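PDB 4U8T: ZYRO0G01672p from Zygosaccharomyces rouxii, which probably acts as a reader of N6-methyladenosine in messenger RNA through its YTH domain, the part present here, which is bound to methylated RNA. Local coordinates for residues I47-S50 and G54-R57; L73-N78 and V114-V119. All coordinates share one frame; numbering follows the deposited sequence.

Contact 1 of 2, residues I47-S50 and G54-R57. With nucleotides of chain G.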
ATOM      1  N   ILE A  47       5.545  -9.509   4.151  1.00 22.73           N
ATOM      2  CA  ILE A  47       4.206  -9.665   4.659  1.00 21.47           C
ATOM      3  C   ILE A  47       3.654  -8.316   5.109  1.00 21.50           C
ATOM      4  O   ILE A  47       4.391  -7.369   5.290  1.00 22.79           O
ATOM      5  CB  ILE A  47       4.162 -10.678   5.824  1.00 21.15           C
ATOM      6  CG1 ILE A  47       4.940 -10.178   7.033  1.00 28.04           C
ATOM      7  CG2 ILE A  47       4.709 -12.012   5.407  1.00 19.74           C
ATOM      8  CD1 ILE A  47       4.716 -11.020   8.257  1.00 26.42           C
ATOM      9  N   TRP A  48       2.342  -8.227   5.235  1.00 23.06           N
ATOM     10  CA  TRP A  48       1.700  -7.069   5.820  1.00 19.75           C
ATOM     11  C   TRP A  48       0.450  -7.526   6.530  1.00 19.92           C
ATOM     12  O   TRP A  48      -0.082  -8.589   6.261  1.00 21.73           O
ATOM     13  CB  TRP A  48       1.362  -6.002   4.764  1.00 19.67           C
ATOM     14  CG  TRP A  48       0.789  -4.749   5.369  1.00 19.97           C
ATOM     15  CD1 TRP A  48      -0.484  -4.292   5.238  1.00 16.02           C
ATOM     16  CD2 TRP A  48       1.449  -3.842   6.252  1.00 19.10           C
ATOM     17  NE1 TRP A  48      -0.655  -3.150   5.964  1.00 15.93           N
ATOM     18  CE2 TRP A  48       0.515  -2.841   6.594  1.00 17.29           C
ATOM     19  CE3 TRP A  48       2.741  -3.765   6.779  1.00 17.10           C
ATOM     20  CZ2 TRP A  48       0.826  -1.774   7.435  1.00 15.36           C
ATOM     21  CZ3 TRP A  48       3.052  -2.696   7.617  1.00 18.94           C
ATOM     22  CH2 TRP A  48       2.090  -1.718   7.942  1.00 16.62           C
ATOM     23  N   SER A  49      -0.012  -6.720   7.461  1.00 18.36           N
ATOM     24  CA  SER A  49      -1.251  -7.009   8.112  1.00 21.10           C
ATOM     25  C   SER A  49      -1.967  -5.712   8.418  1.00 21.45           C
ATOM     26  O   SER A  49      -1.344  -4.694   8.647  1.00 21.96           O
ATOM     27  CB  SER A  49      -1.009  -7.800   9.370  1.00 25.37           C
ATOM     28  OG  SER A  49      -2.236  -8.082   9.986  1.00 32.76           O
ATOM     29  N   SER A  50      -3.284  -5.738   8.384  1.00 22.24           N
ATOM     30  CA  SER A  50      -4.051  -4.560   8.696  1.00 18.68           C
ATOM     31  C   SER A  50      -4.831  -4.783   9.969  1.00 19.87           C
ATOM     32  O   SER A  50      -4.542  -5.692  10.721  1.00 22.95           O
ATOM     33  CB  SER A  50      -4.967  -4.225   7.545  1.00 18.80           C
ATOM     34  OG  SER A  50      -5.721  -3.083   7.810  1.00 24.46           O
ATOM     35  N   GLY A  54      -9.912  -4.011   8.590  1.00 18.65           N
ATOM     36  CA  GLY A  54      -9.060  -3.749   7.453  1.00 16.54           C
ATOM     37  C   GLY A  54      -8.618  -4.979   6.720  1.00 17.16           C
ATOM     38  O   GLY A  54      -8.601  -4.992   5.506  1.00 19.58           O
ATOM     39  N   ASN A  55      -8.229  -6.000   7.469  1.00 19.04           N
ATOM     40  CA  ASN A  55      -7.924  -7.294   6.893  1.00 18.70           C
ATOM     41  C   ASN A  55      -9.095  -7.923   6.207  1.00 19.15           C
ATOM     42  O   ASN A  55      -8.942  -8.489   5.153  1.00 20.18           O
ATOM     43  CB  ASN A  55      -7.419  -8.260   7.951  1.00 19.40           C
ATOM     44  CG  ASN A  55      -5.975  -8.094   8.224  1.00 19.89           C
ATOM     45  OD1 ASN A  55      -5.274  -7.467   7.460  1.00 22.54           O
ATOM     46  ND2 ASN A  55      -5.514  -8.660   9.297  1.00 21.24           N
ATOM     47  N   LYS A  56     -10.269  -7.814   6.809  1.00 23.02           N
ATOM     48  CA  LYS A  56     -11.473  -8.408   6.255  1.00 21.22           C
ATOM     49  C   LYS A  56     -11.781  -7.771   4.908  1.00 24.18           C
ATOM     50  O   LYS A  56     -12.151  -8.452   3.958  1.00 20.23           O
ATOM     51  CB  LYS A  56     -12.639  -8.242   7.235  1.00 20.36           C
ATOM     52  CG  LYS A  56     -13.973  -8.825   6.769  1.00 26.49           C
ATOM     53  CD  LYS A  56     -14.927  -9.046   7.931  1.00 32.45           C
ATOM     54  CE  LYS A  56     -16.317  -8.493   7.659  1.00 31.81           C
ATOM     55  NZ  LYS A  56     -16.969  -9.159   6.512  1.00 28.61           N
ATOM     56  N   ARG A  57     -11.561  -6.464   4.832  1.00 19.35           N
ATOM     57  CA  ARG A  57     -11.810  -5.709   3.634  1.00 19.33           C
ATOM     58  C   ARG A  57     -10.849  -6.111   2.510  1.00 22.16           C
ATOM     59  O   ARG A  57     -11.263  -6.342   1.377  1.00 21.20           O
ATOM     60  CB  ARG A  57     -11.709  -4.216   3.950  1.00 17.75           C
ATOM     61  CG  ARG A  57     -11.992  -3.304   2.797  1.00 12.65           C
ATOM     62  CD  ARG A  57     -12.109  -1.870   3.210  1.00 17.57           C
ATOM     63  NE  ARG A  57     -13.263  -1.631   4.060  1.00 15.50           N
ATOM     64  CZ  ARG A  57     -13.203  -1.409   5.362  1.00 16.88           C
ATOM     65  NH1 ARG A  57     -12.037  -1.389   5.975  1.00 19.20           N
ATOM     66  NH2 ARG A  57     -14.310  -1.213   6.048  1.00 16.67           N
TER
ATOM     67  C2  6MZ G   4       1.159  -0.465  12.354  1.00 18.86           C
ATOM     68  C4  6MZ G   4      -0.974  -0.007  11.528  1.00 22.36           C
ATOM     69  C5  6MZ G   4      -0.968  -1.276  10.824  1.00 23.02           C
ATOM     70  O1P 6MZ G   4      -7.390   1.092  15.902  1.00 31.11           O
ATOM     71  O2P 6MZ G   4      -7.853   3.513  15.320  1.00 23.51           O
ATOM     72  N9  6MZ G   4      -2.140   0.565  11.244  1.00 19.89           N
ATOM     73  N3  6MZ G   4       0.108   0.331  12.255  1.00 20.41           N
ATOM     74  N1  6MZ G   4       1.221  -1.641  11.751  1.00 21.42           N
ATOM     75  C6  6MZ G   4       0.229  -2.110  10.982  1.00 21.23           C
ATOM     76  N6  6MZ G   4       0.322  -3.303  10.380  1.00 20.24           N
ATOM     77  C9  6MZ G   4       1.449  -4.151  10.658  1.00 22.05           C
ATOM     78  N7  6MZ G   4      -2.141  -1.362  10.181  1.00 21.65           N
ATOM     79  C8  6MZ G   4      -2.838  -0.250  10.460  1.00 20.55           C
ATOM     80  O5' 6MZ G   4      -6.102   2.139  14.162  1.00 25.28           O
ATOM     81  C5' 6MZ G   4      -5.976   2.398  12.777  1.00 17.97           C
ATOM     82  C4' 6MZ G   4      -4.572   2.785  12.437  1.00 18.55           C
ATOM     83  O4' 6MZ G   4      -3.742   1.630  12.515  1.00 23.48           O
ATOM     84  C1' 6MZ G   4      -2.588   1.853  11.774  1.00 19.41           C
ATOM     85  C2' 6MZ G   4      -2.912   2.878  10.702  1.00 17.37           C
ATOM     86  O2' 6MZ G   4      -2.044   3.976  10.892  1.00 19.44           O
ATOM     87  C3' 6MZ G   4      -4.345   3.301  11.030  1.00 19.15           C
ATOM     88  O3' 6MZ G   4      -4.493   4.697  10.963  1.00 19.26           O
ATOM     89  P   6MZ G   4      -7.510   2.142  14.879  1.00 21.55           P
ATOM     90  P     G G   3     -12.734   0.403  16.946  1.00 34.78           P
ATOM     91  OP1   G G   3     -12.271   1.058  18.167  1.00 33.58           O
ATOM     92  OP2   G G   3     -13.741   1.008  16.071  1.00 28.78           O
ATOM     93  O5'   G G   3     -11.395   0.268  16.133  1.00 34.58           O
ATOM     94  C5'   G G   3     -11.307  -0.546  14.987  1.00 21.23           C
ATOM     95  C4'   G G   3     -10.067  -0.214  14.201  1.00 18.75           C
ATOM     96  O4'   G G   3     -10.239  -0.764  12.877  1.00 20.21           O
ATOM     97  C3'   G G   3      -9.858   1.282  14.004  1.00 17.22           C
ATOM     98  O3'   G G   3      -8.486   1.534  13.777  1.00 24.84           O
ATOM     99  C2'   G G   3     -10.603   1.545  12.718  1.00 17.52           C
ATOM    100  O2'   G G   3     -10.182   2.691  12.029  1.00 24.02           O
ATOM    101  C1'   G G   3     -10.284   0.284  11.930  1.00 20.03           C
ATOM    102  N9    G G   3     -11.282  -0.021  10.906  1.00 15.59           N
ATOM    103  C8    G G   3     -11.022  -0.328   9.604  1.00 16.23           C
ATOM    104  N7    G G   3     -12.077  -0.561   8.904  1.00 18.14           N
ATOM    105  C5    G G   3     -13.110  -0.393   9.815  1.00 18.85           C
ATOM    106  C6    G G   3     -14.499  -0.506   9.653  1.00 19.02           C
ATOM    107  O6    G G   3     -15.124  -0.795   8.651  1.00 19.11           O
ATOM    108  N1    G G   3     -15.169  -0.252  10.828  1.00 20.69           N
ATOM    109  C2    G G   3     -14.588   0.073  12.015  1.00 19.89           C
ATOM    110  N2    G G   3     -15.378   0.294  13.056  1.00 21.28           N
ATOM    111  N3    G G   3     -13.312   0.176  12.174  1.00 19.43           N
ATOM    112  C4    G G   3     -12.633  -0.070  11.053  1.00 17.10           C
TER
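Ser50 and Asn55 bring the two backbones together, their CA atoms 5.1 Å apart, where the chain leaves strand 47-48 and turns back into helix 52-63. Asn55 carries the contact with its carboxamide: OD1 accepts the backbone N of Ser50 at 2.8 Å, the donor tilted 33° from the carbonyl plane, while ND2 makes a weak 3.4 Å bond to Ser49 OG. The stronger partner of that hydroxyl is His110 O. Ser50 OG, anti to its own backbone N (chi1 -180°), lies against CA of Gly54 and is hydrogen-bonded to Asp145. The RNA of chain G meets both segments. Trp48 lies under the methylated amine of 6MZ4, whose N6 sits 3.3 Å above the indole plane toward its rim, and the same N6 donates to Ser49 O at 2.8 Å. At the helix, Arg57 grips the Hoogsteen edge of the G3 guanine with two bonds, NH1 to N7 at 3.0 Å and NH2 to O6 at 2.8 Å. The turn thus belongs to the methyladenosine pocket of the YTH domain: Asn55 holds Ser50 N, next after the Ser49 carbonyl, consistent with a second-shell role in positioning that acceptor.

Contact 2 of 2, residues L73-N78 and V114-V119; sequences LLFSVN and VRWIVV. With nucleotides of chain G.
Phe75 and Trp116 make the close part of this contact, reaching across from strands 71-77 and 111-123, whose nearest CA atoms, Leu73 CA and Val114 CA, are 9.0 Å apart and which share no hydrogen bond. The far corner of the indole lies over one face of the phenyl ring: Trp116 CZ2 is 3.6 Å above the centre of the Phe75 ring, and Trp116 CH2 comes within 3.6 Å of Phe75 CD1. The planes meet obliquely at 38°, with the centroids of the Phe75 ring and the six-membered Trp116 ring 4.6 Å apart. Trp116 holds its CG beside the backbone N (chi1 -79°), and the length of the indole carries the six-membered ring to Phe75; Trp116 NE1 is hydrogen-bonded to Ser42 OG. A smaller apolar touch joins Leu73 CD1 to Val114 CG1 at 3.9 Å, the side chains crossing at about a right angle.

Beyond this core the segments diverge. Partly exposed Asn78, in the loop after strand 71-77, turns instead to the RNA of chain G. Asn78 OD1 accepts a hydrogen bond from the 6MZ4 ribose O2' at 2.7 Å, the hydroxyl that distinguishes RNA from DNA, and Asn78 ND2 lies 3.5 Å from C5' of the next nucleotide, cytidine C5.

Strand 82-94 runs between the two in the sheet, pairing with both, so the side chains meet over its face. Ile117 and Val118 form a classic beta bulge opposite Val86 on that middle strand. Helix 36-45 packs on the same side chains: Ser42 touches Val114, Val39 touches Trp116, and Phe43 meets the indole edge-to-face.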
ATOM      1  N   LEU A  73      -1.152  -1.757  -2.991  1.00 18.86           N
ATOM      2  CA  LEU A  73      -1.167  -1.112  -1.702  1.00 16.45           C
ATOM      3  C   LEU A  73      -0.249   0.094  -1.749  1.00 19.70           C
ATOM      4  O   LEU A  73       0.923  -0.024  -2.055  1.00 19.28           O
ATOM      5  CB  LEU A  73      -0.735  -2.094  -0.615  1.00 16.50           C
ATOM      6  CG  LEU A  73      -1.455  -3.442  -0.535  1.00 18.59           C
ATOM      7  CD1 LEU A  73      -0.758  -4.335   0.451  1.00 17.91           C
ATOM      8  CD2 LEU A  73      -2.906  -3.244  -0.116  1.00 18.84           C
ATOM      9  N   LEU A  74      -0.792   1.257  -1.450  1.00 14.04           N
ATOM     10  CA  LEU A  74      -0.011   2.468  -1.454  1.00 14.58           C
ATOM     11  C   LEU A  74       0.254   2.864  -0.017  1.00 17.73           C
ATOM     12  O   LEU A  74      -0.653   3.234   0.688  1.00 21.05           O
ATOM     13  CB  LEU A  74      -0.746   3.566  -2.235  1.00 17.44           C
ATOM     14  CG  LEU A  74      -1.391   3.146  -3.586  1.00 22.64           C
ATOM     15  CD1 LEU A  74      -1.987   4.326  -4.311  1.00 22.41           C
ATOM     16  CD2 LEU A  74      -0.468   2.422  -4.537  1.00 17.52           C
ATOM     17  N   PHE A  75       1.492   2.713   0.431  1.00 15.54           N
ATOM     18  CA  PHE A  75       1.848   2.893   1.830  1.00 14.50           C
ATOM     19  C   PHE A  75       2.136   4.348   2.238  1.00 18.66           C
ATOM     20  O   PHE A  75       2.753   5.110   1.529  1.00 17.53           O
ATOM     21  CB  PHE A  75       3.056   2.051   2.174  1.00 14.14           C
ATOM     22  CG  PHE A  75       2.758   0.618   2.435  1.00 11.52           C
ATOM     23  CD1 PHE A  75       2.493  -0.249   1.406  1.00 10.61           C
ATOM     24  CD2 PHE A  75       2.801   0.119   3.717  1.00 11.84           C
ATOM     25  CE1 PHE A  75       2.255  -1.558   1.655  1.00  9.98           C
ATOM     26  CE2 PHE A  75       2.542  -1.187   3.965  1.00 16.46           C
ATOM     27  CZ  PHE A  75       2.274  -2.031   2.937  1.00 11.41           C
ATOM     28  N   SER A  76       1.706   4.698   3.433  1.00 19.21           N
ATOM     29  CA  SER A  76       1.905   6.021   3.972  1.00 16.64           C
ATOM     30  C   SER A  76       1.985   5.966   5.477  1.00 16.36           C
ATOM     31  O   SER A  76       1.084   5.455   6.117  1.00 20.83           O
ATOM     32  CB  SER A  76       0.756   6.916   3.550  1.00 14.93           C
ATOM     33  OG  SER A  76       0.715   8.086   4.311  1.00 16.25           O
ATOM     34  N   VAL A  77       3.039   6.504   6.066  1.00 16.81           N
ATOM     35  CA  VAL A  77       3.134   6.493   7.520  1.00 17.48           C
ATOM     36  C   VAL A  77       2.316   7.648   8.113  1.00 16.53           C
ATOM     37  O   VAL A  77       2.290   8.730   7.562  1.00 16.41           O
ATOM     38  CB  VAL A  77       4.597   6.531   7.967  1.00 14.13           C
ATOM     39  CG1 VAL A  77       4.698   6.604   9.435  1.00 11.07           C
ATOM     40  CG2 VAL A  77       5.292   5.286   7.492  1.00 14.76           C
ATOM     41  N   ASN A  78       1.605   7.393   9.208  1.00 17.12           N
ATOM     42  CA  ASN A  78       0.806   8.439   9.849  1.00 17.92           C
ATOM     43  C   ASN A  78       1.591   9.675  10.166  1.00 17.79           C
ATOM     44  O   ASN A  78       2.658   9.583  10.746  1.00 22.78           O
ATOM     45  CB  ASN A  78       0.163   7.950  11.142  1.00 16.44           C
ATOM     46  CG  ASN A  78      -0.980   6.984  10.916  1.00 17.90           C
ATOM     47  OD1 ASN A  78      -1.548   6.483  11.859  1.00 19.36           O
ATOM     48  ND2 ASN A  78      -1.285   6.695   9.675  1.00 20.84           N
ATOM     49  N   VAL A 114       3.059  -9.974   0.693  1.00 24.14           N
ATOM     50  CA  VAL A 114       3.129  -8.820  -0.193  1.00 22.89           C
ATOM     51  C   VAL A 114       4.409  -8.857  -0.998  1.00 23.34           C
ATOM     52  O   VAL A 114       5.400  -9.419  -0.585  1.00 27.45           O
ATOM     53  CB  VAL A 114       3.057  -7.461   0.574  1.00 18.89           C
ATOM     54  CG1 VAL A 114       1.709  -7.250   1.184  1.00 18.78           C
ATOM     55  CG2 VAL A 114       4.123  -7.366   1.613  1.00 19.34           C
ATOM     56  N   ARG A 115       4.351  -8.326  -2.197  1.00 22.42           N
ATOM     57  CA  ARG A 115       5.527  -8.175  -3.028  1.00 26.88           C
ATOM     58  C   ARG A 115       5.811  -6.693  -3.279  1.00 22.97           C
ATOM     59  O   ARG A 115       4.996  -5.992  -3.848  1.00 25.54           O
ATOM     60  CB  ARG A 115       5.342  -9.018  -4.284  1.00 33.24           C
ATOM     61  CG  ARG A 115       5.944 -10.398  -4.061  1.00 42.93           C
ATOM     62  CD  ARG A 115       5.395 -11.532  -4.911  1.00 47.78           C
ATOM     63  NE  ARG A 115       5.149 -11.176  -6.302  1.00 55.38           N
ATOM     64  CZ  ARG A 115       4.446 -11.932  -7.140  1.00 54.83           C
ATOM     65  NH1 ARG A 115       4.244 -11.525  -8.389  1.00 51.46           N
ATOM     66  NH2 ARG A 115       3.970 -13.108  -6.734  1.00 45.05           N
ATOM     67  N   TRP A 116       6.908  -6.180  -2.743  1.00 23.08           N
ATOM     68  CA  TRP A 116       7.226  -4.764  -2.929  1.00 21.68           C
ATOM     69  C   TRP A 116       7.734  -4.400  -4.336  1.00 25.20           C
ATOM     70  O   TRP A 116       8.528  -5.099  -4.931  1.00 28.64           O
ATOM     71  CB  TRP A 116       8.205  -4.324  -1.830  1.00 21.17           C
ATOM     72  CG  TRP A 116       7.492  -4.063  -0.542  1.00 18.59           C
ATOM     73  CD1 TRP A 116       7.080  -4.987   0.360  1.00 17.29           C
ATOM     74  CD2 TRP A 116       7.081  -2.798  -0.030  1.00 16.66           C
ATOM     75  NE1 TRP A 116       6.448  -4.387   1.398  1.00 16.27           N
ATOM     76  CE2 TRP A 116       6.427  -3.037   1.181  1.00 16.15           C
ATOM     77  CE3 TRP A 116       7.205  -1.487  -0.476  1.00 17.03           C
ATOM     78  CZ2 TRP A 116       5.896  -2.016   1.947  1.00 13.77           C
ATOM     79  CZ3 TRP A 116       6.680  -0.477   0.295  1.00 16.78           C
ATOM     80  CH2 TRP A 116       6.034  -0.746   1.484  1.00 13.07           C
ATOM     81  N   ILE A 117       7.210  -3.295  -4.854  1.00 21.99           N
ATOM     82  CA  ILE A 117       7.452  -2.805  -6.212  1.00 23.39           C
ATOM     83  C   ILE A 117       8.207  -1.484  -6.257  1.00 24.80           C
ATOM     84  O   ILE A 117       9.115  -1.285  -7.056  1.00 31.33           O
ATOM     85  CB  ILE A 117       6.138  -2.532  -6.944  1.00 25.77           C
ATOM     86  CG1 ILE A 117       5.348  -3.770  -7.231  1.00 25.51           C
ATOM     87  CG2 ILE A 117       6.372  -1.840  -8.249  1.00 28.71           C
ATOM     88  CD1 ILE A 117       4.124  -3.362  -7.942  1.00 27.15           C
ATOM     89  N   VAL A 118       7.748  -0.556  -5.432  1.00 20.18           N
ATOM     90  CA  VAL A 118       8.277   0.787  -5.376  1.00 20.34           C
ATOM     91  C   VAL A 118       8.643   1.108  -3.949  1.00 22.25           C
ATOM     92  O   VAL A 118       7.875   0.858  -3.049  1.00 19.60           O
ATOM     93  CB  VAL A 118       7.262   1.825  -5.855  1.00 21.39           C
ATOM     94  CG1 VAL A 118       7.897   3.174  -5.931  1.00 20.24           C
ATOM     95  CG2 VAL A 118       6.715   1.445  -7.186  1.00 25.78           C
ATOM     96  N   VAL A 119       9.831   1.637  -3.743  1.00 20.93           N
ATOM     97  CA  VAL A 119      10.179   2.206  -2.463  1.00 18.81           C
ATOM     98  C   VAL A 119      10.667   3.604  -2.734  1.00 20.73           C
ATOM     99  O   VAL A 119      11.764   3.790  -3.220  1.00 26.15           O
ATOM    100  CB  VAL A 119      11.269   1.390  -1.723  1.00 20.19           C
ATOM    101  CG1 VAL A 119      11.688   2.082  -0.463  1.00 21.09           C
ATOM    102  CG2 VAL A 119      10.793   0.007  -1.399  1.00 15.69           C
TER
ATOM    103  C2  6MZ G   4       1.159  -0.465  12.354  1.00 18.86           C
ATOM    104  C4  6MZ G   4      -0.974  -0.007  11.528  1.00 22.36           C
ATOM    105  C5  6MZ G   4      -0.968  -1.276  10.824  1.00 23.02           C
ATOM    106  O1P 6MZ G   4      -7.390   1.092  15.902  1.00 31.11           O
ATOM    107  O2P 6MZ G   4      -7.853   3.513  15.320  1.00 23.51           O
ATOM    108  N9  6MZ G   4      -2.140   0.565  11.244  1.00 19.89           N
ATOM    109  N3  6MZ G   4       0.108   0.331  12.255  1.00 20.41           N
ATOM    110  N1  6MZ G   4       1.221  -1.641  11.751  1.00 21.42           N
ATOM    111  C6  6MZ G   4       0.229  -2.110  10.982  1.00 21.23           C
ATOM    112  N6  6MZ G   4       0.322  -3.303  10.380  1.00 20.24           N
ATOM    113  C9  6MZ G   4       1.449  -4.151  10.658  1.00 22.05           C
ATOM    114  N7  6MZ G   4      -2.141  -1.362  10.181  1.00 21.65           N
ATOM    115  C8  6MZ G   4      -2.838  -0.250  10.460  1.00 20.55           C
ATOM    116  O5' 6MZ G   4      -6.102   2.139  14.162  1.00 25.28           O
ATOM    117  C5' 6MZ G   4      -5.976   2.398  12.777  1.00 17.97           C
ATOM    118  C4' 6MZ G   4      -4.572   2.785  12.437  1.00 18.55           C
ATOM    119  O4' 6MZ G   4      -3.742   1.630  12.515  1.00 23.48           O
ATOM    120  C1' 6MZ G   4      -2.588   1.853  11.774  1.00 19.41           C
ATOM    121  C2' 6MZ G   4      -2.912   2.878  10.702  1.00 17.37           C
ATOM    122  O2' 6MZ G   4      -2.044   3.976  10.892  1.00 19.44           O
ATOM    123  C3' 6MZ G   4      -4.345   3.301  11.030  1.00 19.15           C
ATOM    124  O3' 6MZ G   4      -4.493   4.697  10.963  1.00 19.26           O
ATOM    125  P   6MZ G   4      -7.510   2.142  14.879  1.00 21.55           P
ATOM    126  P     C G   5      -5.718   5.356  10.210  1.00 21.05           P
ATOM    127  OP1   C G   5      -6.510   6.118  11.177  1.00 23.02           O
ATOM    128  OP2   C G   5      -6.337   4.292   9.445  1.00 20.22           O
ATOM    129  O5'   C G   5      -5.051   6.360   9.196  1.00 18.18           O
ATOM    130  C5'   C G   5      -4.620   7.645   9.593  1.00 17.42           C
ATOM    131  C4'   C G   5      -5.181   8.680   8.673  1.00 19.92           C
ATOM    132  O4'   C G   5      -6.596   8.740   8.831  1.00 25.60           O
ATOM    133  C3'   C G   5      -4.723  10.113   8.838  1.00 20.69           C
ATOM    134  O3'   C G   5      -3.519  10.306   8.124  1.00 20.35           O
ATOM    135  C2'   C G   5      -5.882  10.928   8.259  1.00 25.04           C
ATOM    136  O2'   C G   5      -5.658  11.229   6.896  1.00 25.73           O
ATOM    137  C1'   C G   5      -7.063   9.957   8.348  1.00 24.38           C
ATOM    138  N1    C G   5      -8.202  10.385   9.164  1.00 29.24           N
ATOM    139  C2    C G   5      -9.414  10.236   8.501  1.00 30.72           C
ATOM    140  O2    C G   5      -9.404   9.802   7.343  1.00 27.67           O
ATOM    141  N3    C G   5     -10.564  10.543   9.114  1.00 29.81           N
ATOM    142  C4    C G   5     -10.514  10.978  10.347  1.00 30.53           C
ATOM    143  N4    C G   5     -11.680  11.279  10.888  1.00 27.08           N
ATOM    144  C5    C G   5      -9.283  11.139  11.050  1.00 37.88           C
ATOM    145  C6    C G   5      -8.134  10.832  10.437  1.00 31.30           C
TER

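In the fold
Contact 1 closes in sequence before contact 2 opens, and their centres lie about 13 Å apart, yet they share the main sheet: strands 47-48 and 111-123 are neighbours in it. Trp48 joins them. Its indole packs edge-to-face with Phe75, with Trp48 CD2 3.7 Å from Phe75 CE2, and Trp48 CB lies 3.8 Å from Val114 CG1. The aromatic floor of the methyladenosine pocket therefore continues into the apolar core of residues 73-78 and 114-119. The same nucleotide, 6MZ4 of chain G, is held from both contacts, by its base at 47-50 and by its ribose at Asn78, while residues 54-57 engage the preceding guanosine.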